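Local coordinates for protein Xaa-Pro Dipeptidase (Alteromonas macleodii, PDB 2QS8) that probably acts as a metal-dependent carboxypeptidase or dipeptidase of the amidohydrolase superfamily, releasing the C-terminal residue of short peptides, at residues I253-F258 with V275-A280; I195-G200 with V232-H237; E262-M267 with K319-A324. One frame throughout, in Å; residues are numbered along the deposited sequence.

Contact 1: residues I253-F258 with V275-A280; sequences IEHGTF and VPTISA. With MET (methionine), chain D.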
ATOM      1  N   ILE A 253      20.100  21.158   4.757  1.00 24.47           N
ATOM      2  CA  ILE A 253      19.092  21.370   5.774  1.00 25.30           C
ATOM      3  C   ILE A 253      18.722  22.853   5.690  1.00 26.49           C
ATOM      4  O   ILE A 253      19.600  23.720   5.727  1.00 27.65           O
ATOM      5  CB  ILE A 253      19.640  21.081   7.188  1.00 26.72           C
ATOM      6  CG1 ILE A 253      19.991  19.594   7.344  1.00 23.43           C
ATOM      7  CG2 ILE A 253      18.630  21.528   8.224  1.00 25.66           C
ATOM      8  CD1 ILE A 253      18.832  18.654   7.098  1.00 22.47           C
ATOM      9  N   GLU A 254      17.434  23.142   5.560  1.00 26.38           N
ATOM     10  CA  GLU A 254      16.983  24.526   5.487  1.00 25.54           C
ATOM     11  C   GLU A 254      16.520  24.969   6.871  1.00 24.49           C
ATOM     12  O   GLU A 254      15.882  24.200   7.582  1.00 22.73           O
ATOM     13  CB  GLU A 254      15.825  24.651   4.491  1.00 26.42           C
ATOM     14  CG  GLU A 254      15.989  23.837   3.203  1.00 26.92           C
ATOM     15  CD  GLU A 254      17.172  24.278   2.344  1.00 28.29           C
ATOM     16  OE1 GLU A 254      17.239  25.471   1.987  1.00 29.16           O
ATOM     17  OE2 GLU A 254      18.027  23.424   2.019  1.00 26.97           O
ATOM     18  N   HIS A 255      16.851  26.202   7.256  1.00 24.07           N
ATOM     19  CA  HIS A 255      16.459  26.755   8.560  1.00 23.89           C
ATOM     20  C   HIS A 255      17.195  26.174   9.787  1.00 24.15           C
ATOM     21  O   HIS A 255      17.819  26.918  10.546  1.00 24.52           O
ATOM     22  CB  HIS A 255      14.945  26.601   8.764  1.00 21.57           C
ATOM     23  CG  HIS A 255      14.138  26.835   7.526  1.00 21.74           C
ATOM     24  ND1 HIS A 255      14.256  27.975   6.763  1.00 23.40           N
ATOM     25  CD2 HIS A 255      13.210  26.070   6.911  1.00 21.72           C
ATOM     26  CE1 HIS A 255      13.433  27.902   5.731  1.00 22.49           C
ATOM     27  NE2 HIS A 255      12.788  26.754   5.799  1.00 23.14           N
ATOM     28  N   GLY A 256      17.097  24.857   9.976  1.00 25.42           N
ATOM     29  CA  GLY A 256      17.746  24.181  11.095  1.00 27.22           C
ATOM     30  C   GLY A 256      17.698  24.921  12.421  1.00 28.57           C
ATOM     31  O   GLY A 256      18.650  24.881  13.206  1.00 30.39           O
ATOM     32  N   THR A 257      16.568  25.570  12.680  1.00 28.47           N
ATOM     33  CA  THR A 257      16.360  26.379  13.871  1.00 26.83           C
ATOM     34  C   THR A 257      16.837  25.818  15.209  1.00 26.89           C
ATOM     35  O   THR A 257      17.529  26.509  15.945  1.00 26.46           O
ATOM     36  CB  THR A 257      14.871  26.763  13.985  1.00 26.23           C
ATOM     37  OG1 THR A 257      14.464  27.394  12.768  1.00 23.76           O
ATOM     38  CG2 THR A 257      14.633  27.708  15.160  1.00 26.09           C
ATOM     39  N   PHE A 258      16.472  24.585  15.535  1.00 25.71           N
ATOM     40  CA  PHE A 258      16.875  24.008  16.816  1.00 28.27           C
ATOM     41  C   PHE A 258      17.975  22.962  16.669  1.00 28.23           C
ATOM     42  O   PHE A 258      18.025  21.955  17.385  1.00 28.88           O
ATOM     43  CB  PHE A 258      15.651  23.435  17.523  1.00 28.68           C
ATOM     44  CG  PHE A 258      14.536  24.430  17.670  1.00 31.21           C
ATOM     45  CD1 PHE A 258      14.689  25.557  18.479  1.00 32.10           C
ATOM     46  CD2 PHE A 258      13.352  24.274  16.958  1.00 30.85           C
ATOM     47  CE1 PHE A 258      13.681  26.509  18.567  1.00 32.26           C
ATOM     48  CE2 PHE A 258      12.346  25.216  17.037  1.00 31.05           C
ATOM     49  CZ  PHE A 258      12.505  26.337  17.840  1.00 31.17           C
ATOM     50  N   VAL A 275      21.525  25.903   5.032  1.00 28.36           N
ATOM     51  CA  VAL A 275      20.940  27.083   4.389  1.00 25.92           C
ATOM     52  C   VAL A 275      20.078  27.724   5.484  1.00 26.88           C
ATOM     53  O   VAL A 275      18.925  27.351   5.684  1.00 25.89           O
ATOM     54  CB  VAL A 275      20.057  26.679   3.206  1.00 24.97           C
ATOM     55  CG1 VAL A 275      19.603  27.900   2.455  1.00 23.96           C
ATOM     56  CG2 VAL A 275      20.808  25.749   2.305  1.00 22.87           C
ATOM     57  N   PRO A 276      20.632  28.715   6.192  1.00 27.13           N
ATOM     58  CA  PRO A 276      19.960  29.417   7.285  1.00 26.53           C
ATOM     59  C   PRO A 276      18.645  30.170   7.078  1.00 25.61           C
ATOM     60  O   PRO A 276      17.742  30.033   7.892  1.00 26.12           O
ATOM     61  CB  PRO A 276      21.061  30.321   7.831  1.00 28.38           C
ATOM     62  CG  PRO A 276      21.836  30.658   6.612  1.00 28.93           C
ATOM     63  CD  PRO A 276      21.934  29.337   5.896  1.00 26.93           C
ATOM     64  N   THR A 277      18.528  30.949   6.014  1.00 24.57           N
ATOM     65  CA  THR A 277      17.326  31.755   5.789  1.00 24.70           C
ATOM     66  C   THR A 277      17.065  32.607   7.026  1.00 24.69           C
ATOM     67  O   THR A 277      15.958  32.612   7.582  1.00 25.14           O
ATOM     68  CB  THR A 277      16.053  30.903   5.490  1.00 25.45           C
ATOM     69  OG1 THR A 277      15.616  30.218   6.681  1.00 23.71           O
ATOM     70  CG2 THR A 277      16.336  29.916   4.365  1.00 23.15           C
ATOM     71  N   ILE A 278      18.097  33.319   7.465  1.00 24.21           N
ATOM     72  CA  ILE A 278      17.969  34.185   8.631  1.00 25.77           C
ATOM     73  C   ILE A 278      16.884  35.240   8.388  1.00 27.18           C
ATOM     74  O   ILE A 278      16.083  35.520   9.273  1.00 27.76           O
ATOM     75  CB  ILE A 278      19.297  34.913   8.956  1.00 25.33           C
ATOM     76  CG1 ILE A 278      20.411  33.893   9.177  1.00 23.72           C
ATOM     77  CG2 ILE A 278      19.126  35.767  10.215  1.00 23.50           C
ATOM     78  CD1 ILE A 278      21.783  34.508   9.308  1.00 29.14           C
ATOM     79  N   SER A 279      16.864  35.805   7.182  1.00 28.15           N
ATOM     80  CA  SER A 279      15.887  36.828   6.815  1.00 29.67           C
ATOM     81  C   SER A 279      14.462  36.407   7.152  1.00 30.98           C
ATOM     82  O   SER A 279      13.746  37.118   7.854  1.00 31.55           O
ATOM     83  CB  SER A 279      15.961  37.130   5.318  1.00 30.02           C
ATOM     84  OG  SER A 279      17.191  37.734   4.970  1.00 33.09           O
ATOM     85  N   ALA A 280      14.057  35.252   6.635  1.00 32.50           N
ATOM     86  CA  ALA A 280      12.713  34.738   6.869  1.00 34.37           C
ATOM     87  C   ALA A 280      12.483  34.569   8.363  1.00 34.58           C
ATOM     88  O   ALA A 280      11.378  34.788   8.851  1.00 35.56           O
ATOM     89  CB  ALA A 280      12.518  33.402   6.148  1.00 33.51           C
TER
HETATM   90  N   MET D 600       8.941  28.847   5.664  1.00 39.57           N
HETATM   91  CA  MET D 600       9.470  28.483   7.012  1.00 38.07           C
HETATM   92  C   MET D 600       8.389  27.871   7.900  1.00 36.81           C
HETATM   93  O   MET D 600       8.755  27.140   8.843  1.00 35.27           O
HETATM   94  CB  MET D 600      10.037  29.725   7.697  1.00 41.37           C
HETATM   95  CG  MET D 600      10.653  29.435   9.038  1.00 44.20           C
HETATM   96  SD  MET D 600      11.477  30.853   9.672  1.00 50.81           S
HETATM   97  CE  MET D 600      12.838  30.939   8.544  1.00 47.95           C
HETATM   98  OXT MET D 600       7.196  28.141   7.644  1.00 34.66           O

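Contact 2: residues I195-G200 with V232-H237; sequences ITVTGG and VAVHAH. With MET (methionine), chain D.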
ATOM      1  N   ILE A 195      11.643  18.180   0.934  1.00 21.45           N
ATOM      2  CA  ILE A 195      10.709  17.570   1.879  1.00 21.81           C
ATOM      3  C   ILE A 195      10.690  18.356   3.189  1.00 22.16           C
ATOM      4  O   ILE A 195      11.639  19.084   3.497  1.00 23.07           O
ATOM      5  CB  ILE A 195      11.096  16.112   2.235  1.00 21.45           C
ATOM      6  CG1 ILE A 195      12.423  16.091   3.003  1.00 22.59           C
ATOM      7  CG2 ILE A 195      11.161  15.273   0.985  1.00 21.68           C
ATOM      8  CD1 ILE A 195      12.842  14.706   3.510  1.00 18.81           C
ATOM      9  N   THR A 196       9.604  18.224   3.938  1.00 19.40           N
ATOM     10  CA  THR A 196       9.494  18.859   5.242  1.00 19.01           C
ATOM     11  C   THR A 196       9.647  17.708   6.244  1.00 19.68           C
ATOM     12  O   THR A 196       8.700  16.976   6.536  1.00 20.14           O
ATOM     13  CB  THR A 196       8.128  19.586   5.434  1.00 19.30           C
ATOM     14  OG1 THR A 196       7.050  18.738   5.019  1.00 18.38           O
ATOM     15  CG2 THR A 196       8.094  20.864   4.622  1.00 17.27           C
ATOM     16  N   VAL A 197      10.867  17.538   6.741  1.00 18.90           N
ATOM     17  CA  VAL A 197      11.153  16.471   7.688  1.00 19.10           C
ATOM     18  C   VAL A 197      10.623  16.760   9.104  1.00 20.34           C
ATOM     19  O   VAL A 197      10.605  15.867   9.952  1.00 20.96           O
ATOM     20  CB  VAL A 197      12.680  16.175   7.747  1.00 17.83           C
ATOM     21  CG1 VAL A 197      13.357  17.080   8.750  1.00 14.48           C
ATOM     22  CG2 VAL A 197      12.909  14.701   8.072  1.00 17.62           C
ATOM     23  N   THR A 198      10.213  18.001   9.360  1.00 20.03           N
ATOM     24  CA  THR A 198       9.637  18.357  10.660  1.00 21.20           C
ATOM     25  C   THR A 198       8.484  19.322  10.427  1.00 21.08           C
ATOM     26  O   THR A 198       8.258  19.766   9.303  1.00 21.19           O
ATOM     27  CB  THR A 198      10.644  19.075  11.596  1.00 21.66           C
ATOM     28  OG1 THR A 198      10.882  20.404  11.115  1.00 19.95           O
ATOM     29  CG2 THR A 198      11.962  18.316  11.669  1.00 22.55           C
ATOM     30  N   GLY A 199       7.757  19.651  11.490  1.00 22.09           N
ATOM     31  CA  GLY A 199       6.666  20.600  11.361  1.00 22.53           C
ATOM     32  C   GLY A 199       7.231  21.947  10.943  1.00 23.49           C
ATOM     33  O   GLY A 199       8.450  22.124  10.913  1.00 24.63           O
ATOM     34  N   GLY A 200       6.357  22.898  10.628  1.00 23.35           N
ATOM     35  CA  GLY A 200       6.816  24.207  10.196  1.00 22.59           C
ATOM     36  C   GLY A 200       6.041  25.362  10.796  1.00 23.64           C
ATOM     37  O   GLY A 200       5.111  25.152  11.573  1.00 23.71           O
ATOM     38  N   VAL A 232      18.675  16.544  -2.610  1.00 21.44           N
ATOM     39  CA  VAL A 232      17.602  16.570  -1.634  1.00 19.45           C
ATOM     40  C   VAL A 232      17.777  17.705  -0.620  1.00 22.36           C
ATOM     41  O   VAL A 232      18.728  17.709   0.164  1.00 21.92           O
ATOM     42  CB  VAL A 232      17.511  15.206  -0.886  1.00 20.35           C
ATOM     43  CG1 VAL A 232      16.430  15.238   0.186  1.00 15.84           C
ATOM     44  CG2 VAL A 232      17.222  14.092  -1.884  1.00 17.06           C
ATOM     45  N   ALA A 233      16.867  18.676  -0.666  1.00 21.15           N
ATOM     46  CA  ALA A 233      16.869  19.806   0.264  1.00 22.55           C
ATOM     47  C   ALA A 233      15.862  19.414   1.356  1.00 23.08           C
ATOM     48  O   ALA A 233      14.849  18.781   1.065  1.00 23.22           O
ATOM     49  CB  ALA A 233      16.420  21.079  -0.446  1.00 20.22           C
ATOM     50  N   VAL A 234      16.130  19.794   2.602  1.00 23.95           N
ATOM     51  CA  VAL A 234      15.245  19.403   3.697  1.00 22.56           C
ATOM     52  C   VAL A 234      14.837  20.486   4.699  1.00 23.77           C
ATOM     53  O   VAL A 234      15.672  21.051   5.402  1.00 25.13           O
ATOM     54  CB  VAL A 234      15.875  18.219   4.494  1.00 21.48           C
ATOM     55  CG1 VAL A 234      14.949  17.771   5.630  1.00 17.87           C
ATOM     56  CG2 VAL A 234      16.161  17.062   3.557  1.00 20.36           C
ATOM     57  N   HIS A 235      13.540  20.766   4.761  1.00 23.86           N
ATOM     58  CA  HIS A 235      13.008  21.726   5.724  1.00 22.70           C
ATOM     59  C   HIS A 235      13.109  21.035   7.089  1.00 21.82           C
ATOM     60  O   HIS A 235      12.707  19.883   7.222  1.00 18.42           O
ATOM     61  CB  HIS A 235      11.533  22.019   5.414  1.00 25.37           C
ATOM     62  CG  HIS A 235      10.791  22.684   6.529  1.00 25.72           C
ATOM     63  ND1 HIS A 235      10.580  24.042   6.580  1.00 27.81           N
ATOM     64  CD2 HIS A 235      10.198  22.173   7.632  1.00 26.06           C
ATOM     65  CE1 HIS A 235       9.888  24.343   7.663  1.00 29.82           C
ATOM     66  NE2 HIS A 235       9.644  23.223   8.319  1.00 28.94           N
ATOM     67  N   ALA A 236      13.648  21.725   8.092  1.00 21.70           N
ATOM     68  CA  ALA A 236      13.757  21.132   9.420  1.00 22.54           C
ATOM     69  C   ALA A 236      14.058  22.144  10.517  1.00 23.69           C
ATOM     70  O   ALA A 236      15.055  22.859  10.462  1.00 23.97           O
ATOM     71  CB  ALA A 236      14.817  20.048   9.422  1.00 23.54           C
ATOM     72  N   HIS A 237      13.183  22.194  11.515  1.00 25.00           N
ATOM     73  CA  HIS A 237      13.357  23.096  12.643  1.00 25.95           C
ATOM     74  C   HIS A 237      13.744  22.256  13.863  1.00 26.24           C
ATOM     75  O   HIS A 237      14.723  22.558  14.537  1.00 26.85           O
ATOM     76  CB  HIS A 237      12.058  23.861  12.933  1.00 25.59           C
ATOM     77  CG  HIS A 237      11.687  24.858  11.884  1.00 26.72           C
ATOM     78  ND1 HIS A 237      12.486  25.933  11.562  1.00 28.34           N
ATOM     79  CD2 HIS A 237      10.586  24.964  11.103  1.00 28.25           C
ATOM     80  CE1 HIS A 237      11.894  26.661  10.631  1.00 27.80           C
ATOM     81  NE2 HIS A 237      10.739  26.094  10.334  1.00 27.26           N
TER
HETATM   82  N   MET D 600       8.941  28.847   5.664  1.00 39.57           N
HETATM   83  CA  MET D 600       9.470  28.483   7.012  1.00 38.07           C
HETATM   84  C   MET D 600       8.389  27.871   7.900  1.00 36.81           C
HETATM   85  O   MET D 600       8.755  27.140   8.843  1.00 35.27           O
HETATM   86  CB  MET D 600      10.037  29.725   7.697  1.00 41.37           C
HETATM   87  CG  MET D 600      10.653  29.435   9.038  1.00 44.20           C
HETATM   88  SD  MET D 600      11.477  30.853   9.672  1.00 50.81           S
HETATM   89  CE  MET D 600      12.838  30.939   8.544  1.00 47.95           C
HETATM   90  OXT MET D 600       7.196  28.141   7.644  1.00 34.66           O

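Contact 3: residues E262-M267 with K319-A324; sequences EAMDLM and KGVKIA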
ATOM      1  N   GLU A 262      24.929  17.541  18.423  1.00 34.17           N
ATOM      2  CA  GLU A 262      25.011  16.279  17.701  1.00 33.05           C
ATOM      3  C   GLU A 262      24.699  16.443  16.211  1.00 32.47           C
ATOM      4  O   GLU A 262      25.376  15.868  15.356  1.00 32.18           O
ATOM      5  CB  GLU A 262      24.045  15.261  18.297  1.00 32.89           C
ATOM      6  CG  GLU A 262      24.090  13.927  17.585  1.00 36.76           C
ATOM      7  CD  GLU A 262      22.970  12.998  18.003  1.00 39.46           C
ATOM      8  OE1 GLU A 262      22.891  11.893  17.425  1.00 40.72           O
ATOM      9  OE2 GLU A 262      22.174  13.369  18.898  1.00 39.74           O
ATOM     10  N   ALA A 263      23.670  17.227  15.906  1.00 30.14           N
ATOM     11  CA  ALA A 263      23.283  17.446  14.521  1.00 31.21           C
ATOM     12  C   ALA A 263      24.406  18.149  13.772  1.00 30.50           C
ATOM     13  O   ALA A 263      24.654  17.853  12.614  1.00 31.48           O
ATOM     14  CB  ALA A 263      22.007  18.274  14.449  1.00 28.41           C
HETATM   15  N   MSE A 264      25.082  19.072  14.449  1.00 30.74           N
HETATM   16  CA  MSE A 264      26.172  19.805  13.839  1.00 30.58           C
HETATM   17  C   MSE A 264      27.333  18.911  13.449  1.00 31.24           C
HETATM   18  O   MSE A 264      27.837  19.018  12.338  1.00 31.20           O
HETATM   19  CB  MSE A 264      26.634  20.907  14.772  1.00 30.35           C
HETATM   20  CG  MSE A 264      25.560  21.950  14.980  1.00 28.22           C
HETATM   21 SE   MSE A 264      26.215  23.589  15.871  1.00 31.49          SE
HETATM   22  CE  MSE A 264      25.972  23.154  17.746  1.00 26.17           C
ATOM     23  N   ASP A 265      27.749  18.022  14.347  1.00 32.36           N
ATOM     24  CA  ASP A 265      28.840  17.111  14.031  1.00 34.31           C
ATOM     25  C   ASP A 265      28.411  16.139  12.931  1.00 35.25           C
ATOM     26  O   ASP A 265      29.212  15.754  12.079  1.00 36.51           O
ATOM     27  CB  ASP A 265      29.284  16.334  15.273  1.00 35.88           C
ATOM     28  CG  ASP A 265      29.986  17.219  16.294  1.00 35.95           C
ATOM     29  OD1 ASP A 265      30.804  18.064  15.875  1.00 37.69           O
ATOM     30  OD2 ASP A 265      29.739  17.068  17.509  1.00 34.48           O
ATOM     31  N   LEU A 266      27.149  15.734  12.951  1.00 34.02           N
ATOM     32  CA  LEU A 266      26.654  14.832  11.922  1.00 33.32           C
ATOM     33  C   LEU A 266      26.734  15.523  10.567  1.00 33.07           C
ATOM     34  O   LEU A 266      27.160  14.925   9.589  1.00 33.59           O
ATOM     35  CB  LEU A 266      25.211  14.420  12.217  1.00 33.31           C
ATOM     36  CG  LEU A 266      25.052  13.345  13.294  1.00 31.99           C
ATOM     37  CD1 LEU A 266      23.586  13.184  13.651  1.00 32.38           C
ATOM     38  CD2 LEU A 266      25.629  12.023  12.783  1.00 30.30           C
HETATM   39  N   MSE A 267      26.333  16.789  10.508  1.00 32.47           N
HETATM   40  CA  MSE A 267      26.382  17.521   9.249  1.00 31.24           C
HETATM   41  C   MSE A 267      27.802  17.701   8.735  1.00 32.68           C
HETATM   42  O   MSE A 267      28.041  17.668   7.528  1.00 33.84           O
HETATM   43  CB  MSE A 267      25.716  18.878   9.408  1.00 27.38           C
HETATM   44  CG  MSE A 267      24.213  18.795   9.423  1.00 22.59           C
HETATM   45 SE   MSE A 267      23.486  20.595   9.636  1.00 26.26          SE
HETATM   46  CE  MSE A 267      23.640  21.261   7.780  1.00 14.55           C
ATOM     47  N   LYS A 319      31.271  26.440  14.586  1.00 39.02           N
ATOM     48  CA  LYS A 319      31.522  25.005  14.685  1.00 37.75           C
ATOM     49  C   LYS A 319      32.114  24.439  13.391  1.00 36.00           C
ATOM     50  O   LYS A 319      32.647  23.328  13.377  1.00 36.93           O
ATOM     51  CB  LYS A 319      30.227  24.270  15.016  1.00 38.91           C
ATOM     52  CG  LYS A 319      30.396  22.787  15.271  1.00 41.88           C
ATOM     53  CD  LYS A 319      31.024  22.527  16.631  1.00 44.06           C
ATOM     54  CE  LYS A 319      31.102  21.036  16.930  1.00 44.46           C
ATOM     55  NZ  LYS A 319      31.601  20.785  18.312  1.00 47.66           N
ATOM     56  N   GLY A 320      32.003  25.191  12.300  1.00 33.86           N
ATOM     57  CA  GLY A 320      32.556  24.733  11.038  1.00 32.70           C
ATOM     58  C   GLY A 320      31.610  24.016  10.091  1.00 31.83           C
ATOM     59  O   GLY A 320      32.059  23.344   9.160  1.00 31.27           O
ATOM     60  N   VAL A 321      30.305  24.145  10.322  1.00 29.75           N
ATOM     61  CA  VAL A 321      29.299  23.524   9.467  1.00 26.25           C
ATOM     62  C   VAL A 321      29.293  24.218   8.104  1.00 25.82           C
ATOM     63  O   VAL A 321      29.342  25.443   8.029  1.00 25.54           O
ATOM     64  CB  VAL A 321      27.892  23.644  10.095  1.00 25.25           C
ATOM     65  CG1 VAL A 321      26.834  23.145   9.121  1.00 24.60           C
ATOM     66  CG2 VAL A 321      27.831  22.861  11.388  1.00 20.35           C
ATOM     67  N   LYS A 322      29.234  23.444   7.027  1.00 27.66           N
ATOM     68  CA  LYS A 322      29.210  24.030   5.694  1.00 28.68           C
ATOM     69  C   LYS A 322      27.946  24.874   5.540  1.00 29.36           C
ATOM     70  O   LYS A 322      26.859  24.470   5.966  1.00 28.38           O
ATOM     71  CB  LYS A 322      29.260  22.933   4.633  1.00 31.85           C
ATOM     72  CG  LYS A 322      30.520  22.093   4.711  1.00 35.55           C
ATOM     73  CD  LYS A 322      30.348  20.783   3.968  1.00 39.84           C
ATOM     74  CE  LYS A 322      30.439  20.978   2.479  1.00 41.59           C
ATOM     75  NZ  LYS A 322      31.840  21.324   2.117  1.00 46.21           N
ATOM     76  N   ILE A 323      28.098  26.044   4.926  1.00 28.25           N
ATOM     77  CA  ILE A 323      26.992  26.964   4.752  1.00 27.57           C
ATOM     78  C   ILE A 323      26.863  27.500   3.334  1.00 27.28           C
ATOM     79  O   ILE A 323      27.847  27.908   2.717  1.00 28.82           O
ATOM     80  CB  ILE A 323      27.135  28.160   5.728  1.00 28.11           C
ATOM     81  CG1 ILE A 323      26.897  27.678   7.165  1.00 29.63           C
ATOM     82  CG2 ILE A 323      26.178  29.275   5.350  1.00 27.89           C
ATOM     83  CD1 ILE A 323      27.105  28.739   8.236  1.00 30.66           C
ATOM     84  N   ALA A 324      25.630  27.487   2.825  1.00 26.94           N
ATOM     85  CA  ALA A 324      25.329  27.997   1.493  1.00 25.20           C
ATOM     86  C   ALA A 324      24.204  29.025   1.634  1.00 25.76           C
ATOM     87  O   ALA A 324      23.269  28.831   2.419  1.00 23.55           O
ATOM     88  CB  ALA A 324      24.901  26.862   0.569  1.00 24.15           C
TER
HETATM   89  O   HOH W   1      28.870  20.641   6.939  1.00 25.46           O

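Contact 1: residues I253-F258 with V275-A280
Ile-253 and Val-275 join neighbouring parallel strands, 252-253 and 273-275, at the catalytic end of a TIM barrel of the amidohydrolase family. Val-275 N reaches Ile-253 O at 3.0 Å, almost straight at its hydrogen (176°). Glu-254 comes next, in register with Val-275 as a parallel bridge. Both side chains stand on one face of the sheet and run side by side. The Glu-254 chain is bent, which lays its carboxylate along the valine: OE1 sits 3.3 Å from Val-275 CB. The polar partners of the carboxylate are other residues. OE1 is hydrogen-bonded to His-69 ND1, and OE2 to Ser-252 OG and, as a salt bridge, to Arg-111. Since His-69 binds the magnesium ion, Glu-254 sits in the second shell and is likely to hold that metal ligand in place.

His-255 carries the rest of the contact. Its backbone N donates to Val-275 O over 2.8 Å. Its CA makes a weak CH...O contact with Pro-276 O at 3.6 Å. The ring then crosses toward Thr-277, and ND1 donates to Thr-277 OG1 at 2.6 Å. The hydroxyl lies in the ring plane, at the edge. It is put there by a chi1 of 71°, which sets OG1 between the backbone N and carbonyl carbon of Thr-277. Glu-254 CB covers part of one ring face, and the bound methionine brings CB over a face of the ring. The His-255 side chain is about 4 Å from the magnesium ion. With an alanine in place of His-255, Thr-277 OG1 would probably lose its N-H donor and a gap would open between the metal site and the ligand. The bound methionine's CE lies 3.4 Å from Thr-277 OG1. The same CE is 3.5 Å from Ala-280 CB.

Contact 2: residues I195-G200 with V232-H237
The side chains of His-235 and Thr-196 cross obliquely on the same face of two parallel strands, 192-196 and 231-236. With helix 215-227 these strands form a beta-alpha-beta unit of the TIM barrel. Thr-196 CG2 leans on His-235 CB at 3.7 Å, on the sheet face that carries the ligand-binding histidine. The other face is apolar. There Ile-195 and Val-234 lie side by side and point the same way, with Ile-195 CG1 3.9 Å from Val-234 CG2. Helix 215-227 packs on Ile-195, and helix 239-248 on Val-234. Val-197 continues this layer, its CB 3.5 Å from Val-234 CG1. Backbone bonds tie the strands as far as Val-197 N and His-235 O.

Beyond them the loop 197-200 runs along the edges of the two histidine rings. CG of His-235 lies opposite its backbone N (chi1 164°), and the ring points its NE2 edge at the loop. NE2 donates to Gly-199 O at 3.1 Å. The oxygen is in the ring plane, but the donor stands well above the carbonyl plane and uses no lone pair. A lone pair of Gly-199 O, in the carbonyl plane, takes the hydroxyl of Thr-198 instead. Two donors thus share this oxygen: NE2 restrains the ring, and the Thr-198 hydroxyl the carbonyl. His-150 stacks on the same ring. Gly-200 CA passes close to its edge, leaving little room for a side chain. Thr-198 OG1 also accepts from His-237 N at 2.9 Å, a nearly straight bond (170°). The two rings meet the same carboxylate oxygen of the bound methionine near their planes. His-235 CE1 is 3.2 Å from methionine O. His-237 NE2 donates to that O at 2.7 Å, with an angle of 166° at the hydrogen.

Contact 3: residues E262-M267 with K319-A324
Lys-322 N donates to a water oxygen 2.8 Å away, and that water gives a weak bond to Met-267 O, bridging the two segments. On the outside of the TIM barrel, helix 261-270 packs here against the end of helix 299-319 and the loop that follows it. Gly-320, with positive phi, closes helix 299-319 in a Schellman motif and turns the chain back toward the barrel. There Lys-322 and Ala-324 make backbone bonds to Tyr-274 of strand 273-275.

Val-321 is the apolar centre. Its two methyls part between two selenomethionines of the helix. CG2 rests on Met-264, 4.1 Å from its CB. CG1 meets the end of Met-267, which crosses it obliquely, with CE 3.9 Å away. A bend at chi3 of Met-267 (80°) carries that methyl across to the valine. Tyr-274 touches Val-321 and Met-267 as well, so the cluster is buried against the strand.

The exposed margin is made by Lys-319. Its chain sets out with CG opposite the backbone N and bends at chi2 (75°), then runs out extended toward Asp-265. It crosses both Met-264 and Asp-265 at about a right angle. Met-264 SE lies 4.2 Å from Lys-319 CB. At the far end the charge pairing is loose. Lys-319 NZ stands 3.7 Å from Asp-265 OD1, a long salt bridge, while Lys-319 CE is nearer to that OD1, at 3.2 Å.

How the contacts relate
Contacts 1 and 2 are core, and they are two joins in the same four-stranded run of parallel barrel strands. They touch directly: Glu-254 N bonds to Val-234 O, and Thr-257 OG1 probably bonds to His-237 ND1. Both also hold the bound methionine, contact 1 along its side chain and contact 2 at its carboxylate. Polar bonds dominate near the ligand, while contact 2 also has an apolar face against helices. Contact 3 lies farther out: its centre is about 18 Å from the chain centre, against about 11 and 14 Å for contacts 1 and 2. It relies on methyl packing, one water and a long salt bridge at the surface. It still meets contact 1, where Met-267 packs on Ile-253.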